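Local coordinates for protein sensory box/response regulator (Mycobacterium smegmatis, PDB 5YRP) that is a sensory box and response regulator protein of the EAL-domain family, represented by its EAL domain with a bound magnesium ion, at residues His9-Arg17 against Tyr221-Ile232. Numbering follows the deposited sequence.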
loop_
_atom_site.group_PDB
_atom_site.type_symbol
_atom_site.label_atom_id
_atom_site.label_comp_id
_atom_site.label_asym_id
_atom_site.label_seq_id
_atom_site.Cartn_x
_atom_site.Cartn_y
_atom_site.Cartn_z
ATOM N N HIS A 9 -14.928 11.370 -22.740
ATOM C CA HIS A 9 -15.636 11.863 -21.569
ATOM C C HIS A 9 -14.570 12.531 -20.730
ATOM O O HIS A 9 -13.495 11.966 -20.543
ATOM C CB HIS A 9 -16.222 10.665 -20.816
ATOM C CG HIS A 9 -17.436 10.974 -20.000
ATOM N ND1 HIS A 9 -17.898 10.124 -19.017
ATOM C CD2 HIS A 9 -18.290 12.024 -20.023
ATOM C CE1 HIS A 9 -18.989 10.634 -18.476
ATOM N NE2 HIS A 9 -19.246 11.790 -19.063
ATOM N N TYR A 10 -14.832 13.729 -20.232
ATOM C CA TYR A 10 -13.789 14.464 -19.523
ATOM C C TYR A 10 -14.188 14.844 -18.111
ATOM O O TYR A 10 -15.118 15.617 -17.905
ATOM C CB TYR A 10 -13.392 15.697 -20.309
ATOM C CG TYR A 10 -12.767 15.381 -21.634
ATOM C CD1 TYR A 10 -11.394 15.185 -21.741
ATOM C CD2 TYR A 10 -13.544 15.275 -22.782
ATOM C CE1 TYR A 10 -10.807 14.892 -22.957
ATOM C CE2 TYR A 10 -12.967 14.984 -24.005
ATOM C CZ TYR A 10 -11.598 14.792 -24.088
ATOM O OH TYR A 10 -11.015 14.503 -25.302
ATOM N N LEU A 11 -13.470 14.276 -17.147
ATOM C CA LEU A 11 -13.679 14.561 -15.732
ATOM C C LEU A 11 -12.706 15.653 -15.316
ATOM O O LEU A 11 -11.507 15.395 -15.205
ATOM C CB LEU A 11 -13.441 13.294 -14.900
ATOM C CG LEU A 11 -13.426 13.413 -13.373
ATOM C CD1 LEU A 11 -14.656 14.145 -12.851
ATOM C CD2 LEU A 11 -13.330 12.032 -12.746
ATOM N N PRO A 12 -13.210 16.880 -15.091
ATOM C CA PRO A 12 -12.286 17.962 -14.787
ATOM C C PRO A 12 -11.744 17.898 -13.369
ATOM O O PRO A 12 -12.408 17.406 -12.453
ATOM C CB PRO A 12 -13.134 19.218 -14.976
ATOM C CG PRO A 12 -14.513 18.781 -14.692
ATOM C CD PRO A 12 -14.611 17.336 -15.079
ATOM N N GLU A 13 -10.529 18.409 -13.223
ATOM C CA GLU A 13 -9.810 18.429 -11.960
ATOM C C GLU A 13 -9.618 19.872 -11.533
ATOM O O GLU A 13 -8.907 20.632 -12.193
ATOM C CB GLU A 13 -8.450 17.764 -12.138
ATOM C CG GLU A 13 -7.559 17.803 -10.913
ATOM C CD GLU A 13 -6.187 17.249 -11.211
ATOM O OE1 GLU A 13 -5.197 17.798 -10.689
ATOM O OE2 GLU A 13 -6.094 16.271 -11.984
ATOM N N ILE A 14 -10.238 20.241 -10.420
ATOM C CA ILE A 14 -10.261 21.634 -10.013
ATOM C C ILE A 14 -9.447 21.898 -8.752
ATOM O O ILE A 14 -9.181 20.996 -7.966
ATOM C CB ILE A 14 -11.706 22.133 -9.806
ATOM C CG1 ILE A 14 -12.358 21.456 -8.601
ATOM C CG2 ILE A 14 -12.537 21.884 -11.059
ATOM C CD1 ILE A 14 -13.560 22.214 -8.082
ATOM N N ASP A 15 -9.044 23.154 -8.594
ATOM C CA ASP A 15 -8.533 23.659 -7.334
ATOM C C ASP A 15 -9.734 23.960 -6.449
ATOM O O ASP A 15 -10.527 24.843 -6.755
ATOM C CB ASP A 15 -7.726 24.937 -7.569
ATOM C CG ASP A 15 -7.085 25.475 -6.299
ATOM O OD1 ASP A 15 -7.304 24.906 -5.207
ATOM O OD2 ASP A 15 -6.353 26.482 -6.399
HETATM N N MSE A 16 -9.862 23.231 -5.348
HETATM C CA MSE A 16 -11.034 23.354 -4.477
HETATM C C MSE A 16 -11.071 24.623 -3.681
HETATM O O MSE A 16 -12.101 24.958 -3.088
HETATM C CB MSE A 16 -11.032 22.209 -3.491
HETATM C CG MSE A 16 -11.286 20.891 -4.192
HETATM SE SE MSE A 16 -11.519 19.546 -2.780
HETATM C CE MSE A 16 -9.644 19.431 -2.183
ATOM N N ARG A 17 -9.944 25.327 -3.636
ATOM C CA ARG A 17 -9.878 26.639 -3.008
ATOM C C ARG A 17 -10.590 27.662 -3.894
ATOM O O ARG A 17 -11.518 28.339 -3.457
ATOM C CB ARG A 17 -8.420 27.056 -2.786
ATOM C CG ARG A 17 -7.606 26.090 -1.927
ATOM C CD ARG A 17 -6.148 26.514 -1.782
ATOM N NE ARG A 17 -5.450 26.592 -3.067
ATOM C CZ ARG A 17 -4.128 26.665 -3.219
ATOM N NH1 ARG A 17 -3.610 26.731 -4.443
ATOM N NH2 ARG A 17 -3.317 26.665 -2.163
ATOM N N TYR A 221 -5.332 20.355 -2.246
ATOM C CA TYR A 221 -6.208 21.347 -2.880
ATOM C C TYR A 221 -6.762 20.906 -4.247
ATOM O O TYR A 221 -7.859 21.312 -4.631
ATOM C CB TYR A 221 -5.512 22.717 -2.966
ATOM C CG TYR A 221 -4.302 22.804 -3.886
ATOM C CD1 TYR A 221 -4.451 23.100 -5.242
ATOM C CD2 TYR A 221 -3.007 22.635 -3.392
ATOM C CE1 TYR A 221 -3.350 23.199 -6.085
ATOM C CE2 TYR A 221 -1.900 22.733 -4.229
ATOM C CZ TYR A 221 -2.078 23.016 -5.575
ATOM O OH TYR A 221 -0.992 23.120 -6.420
ATOM N N ARG A 222 -6.014 20.073 -4.968
ATOM C CA ARG A 222 -6.463 19.549 -6.263
ATOM C C ARG A 222 -7.388 18.362 -6.053
ATOM O O ARG A 222 -7.109 17.494 -5.228
ATOM C CB ARG A 222 -5.276 19.095 -7.107
ATOM C CG ARG A 222 -4.212 20.151 -7.332
ATOM C CD ARG A 222 -3.003 19.570 -8.043
ATOM N NE ARG A 222 -2.490 20.485 -9.063
ATOM C CZ ARG A 222 -2.824 20.469 -10.357
ATOM N NH1 ARG A 222 -3.682 19.576 -10.844
ATOM N NH2 ARG A 222 -2.287 21.359 -11.183
ATOM N N ALA A 223 -8.476 18.308 -6.811
ATOM C CA ALA A 223 -9.448 17.229 -6.657
ATOM C C ALA A 223 -10.373 17.032 -7.861
ATOM O O ALA A 223 -10.550 17.930 -8.686
ATOM C CB ALA A 223 -10.272 17.453 -5.402
ATOM N N GLN A 224 -10.941 15.828 -7.933
ATOM C CA GLN A 224 -11.979 15.465 -8.892
ATOM C C GLN A 224 -13.148 14.854 -8.128
ATOM O O GLN A 224 -12.951 14.250 -7.074
ATOM C CB GLN A 224 -11.461 14.435 -9.889
ATOM C CG GLN A 224 -10.167 14.809 -10.586
ATOM C CD GLN A 224 -9.758 13.790 -11.634
ATOM O OE1 GLN A 224 -10.455 12.805 -11.858
ATOM N NE2 GLN A 224 -8.619 14.022 -12.278
ATOM N N GLY A 225 -14.360 14.999 -8.654
ATOM C CA GLY A 225 -15.539 14.413 -8.012
ATOM C C GLY A 225 -16.860 14.947 -8.531
ATOM O O GLY A 225 -16.913 16.042 -9.089
ATOM N N PHE A 226 -17.927 14.172 -8.327
ATOM C CA PHE A 226 -19.275 14.563 -8.762
ATOM C C PHE A 226 -19.714 15.880 -8.116
ATOM O O PHE A 226 -20.407 16.685 -8.739
ATOM C CB PHE A 226 -20.312 13.468 -8.447
ATOM C CG PHE A 226 -20.114 12.174 -9.214
ATOM C CD1 PHE A 226 -19.882 12.172 -10.590
ATOM C CD2 PHE A 226 -20.201 10.947 -8.559
ATOM C CE1 PHE A 226 -19.713 10.979 -11.283
ATOM C CE2 PHE A 226 -20.036 9.752 -9.250
ATOM C CZ PHE A 226 -19.792 9.769 -10.613
ATOM N N LEU A 227 -19.306 16.083 -6.867
ATOM C CA LEU A 227 -19.576 17.323 -6.138
ATOM C C LEU A 227 -18.910 18.527 -6.795
ATOM O O LEU A 227 -19.498 19.600 -6.884
ATOM C CB LEU A 227 -19.059 17.204 -4.707
ATOM C CG LEU A 227 -19.368 18.384 -3.782
ATOM C CD1 LEU A 227 -20.795 18.299 -3.266
ATOM C CD2 LEU A 227 -18.379 18.425 -2.629
ATOM N N LEU A 228 -17.669 18.337 -7.229
ATOM C CA LEU A 228 -16.876 19.397 -7.842
ATOM C C LEU A 228 -17.334 19.648 -9.275
ATOM O O LEU A 228 -17.647 20.780 -9.655
ATOM C CB LEU A 228 -15.395 19.018 -7.823
ATOM C CG LEU A 228 -14.656 19.149 -6.485
ATOM C CD1 LEU A 228 -15.434 18.588 -5.305
ATOM C CD2 LEU A 228 -13.296 18.481 -6.572
ATOM N N SER A 229 -17.359 18.582 -10.064
ATOM C CA SER A 229 -17.870 18.640 -11.424
ATOM C C SER A 229 -18.067 17.248 -11.998
ATOM O O SER A 229 -17.217 16.373 -11.840
ATOM C CB SER A 229 -16.920 19.416 -12.322
ATOM O OG SER A 229 -17.278 19.241 -13.681
ATOM N N LYS A 230 -19.184 17.067 -12.695
ATOM C CA LYS A 230 -19.513 15.792 -13.330
ATOM C C LYS A 230 -18.596 15.593 -14.533
ATOM O O LYS A 230 -18.014 16.560 -15.034
ATOM C CB LYS A 230 -20.971 15.764 -13.814
ATOM C CG LYS A 230 -22.022 16.249 -12.819
ATOM C CD LYS A 230 -22.261 15.258 -11.689
ATOM C CE LYS A 230 -23.180 15.836 -10.618
ATOM N NZ LYS A 230 -24.548 16.146 -11.124
ATOM N N PRO A 231 -18.450 14.341 -15.000
ATOM C CA PRO A 231 -17.738 14.131 -16.260
ATOM C C PRO A 231 -18.542 14.638 -17.458
ATOM O O PRO A 231 -19.723 14.313 -17.593
ATOM C CB PRO A 231 -17.560 12.611 -16.317
ATOM C CG PRO A 231 -17.677 12.152 -14.909
ATOM C CD PRO A 231 -18.671 13.077 -14.279
ATOM N N ILE A 232 -17.890 15.423 -18.312
ATOM C CA ILE A 232 -18.558 16.138 -19.406
ATOM C C ILE A 232 -17.831 15.988 -20.741
ATOM O O ILE A 232 -16.639 15.668 -20.784
ATOM C CB ILE A 232 -18.701 17.645 -19.096
ATOM C CG1 ILE A 232 -17.334 18.269 -18.779
ATOM C CG2 ILE A 232 -19.677 17.853 -17.944
ATOM C CD1 ILE A 232 -17.348 19.777 -18.671
#
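Carboxylate oxygen OD1 of Asp15, 3.4 Å from CD1 of Tyr221, is gripped twice by Arg17. The backbone N of Arg17 meets it from above the carboxylate plane, closing an Asx turn, while NE, 3.3 Å from OD1, reaches its syn lone pair in a salt bridge. With its chain bent at chi3 (-60°), Arg17 brings its guanidinium flat onto the Tyr221 ring, planes 11° apart, in a cation-pi stack. Before the turn, Ile14 and Ala223 exchange both backbone bonds of an antiparallel pair; inside it, Met16 N donates to Tyr221 O at 2.9 Å, nearly straight (177°). On the face carrying Ile14 and Ala223, Ile14 CD1 packs on Leu228 CG, and the selenium of Met16 rests on Ala223 CB. The modelled Glu13-Arg222 salt bridge is too short to trust in detail; Glu13 OE2 also engages Arg83. At the far end a single bridge links Tyr10 with Ile232, and Pro231 CB makes a CH-pi contact over one His9 ring face. The strands thus close a TIM-like EAL barrel, its first strand antiparallel to the others, with strand 21-29 flanking 7-15, Ala203 joined to Arg222 by a backbone hydrogen bond, and helices 209-218 and 234-243 covering Met16 and Ile232.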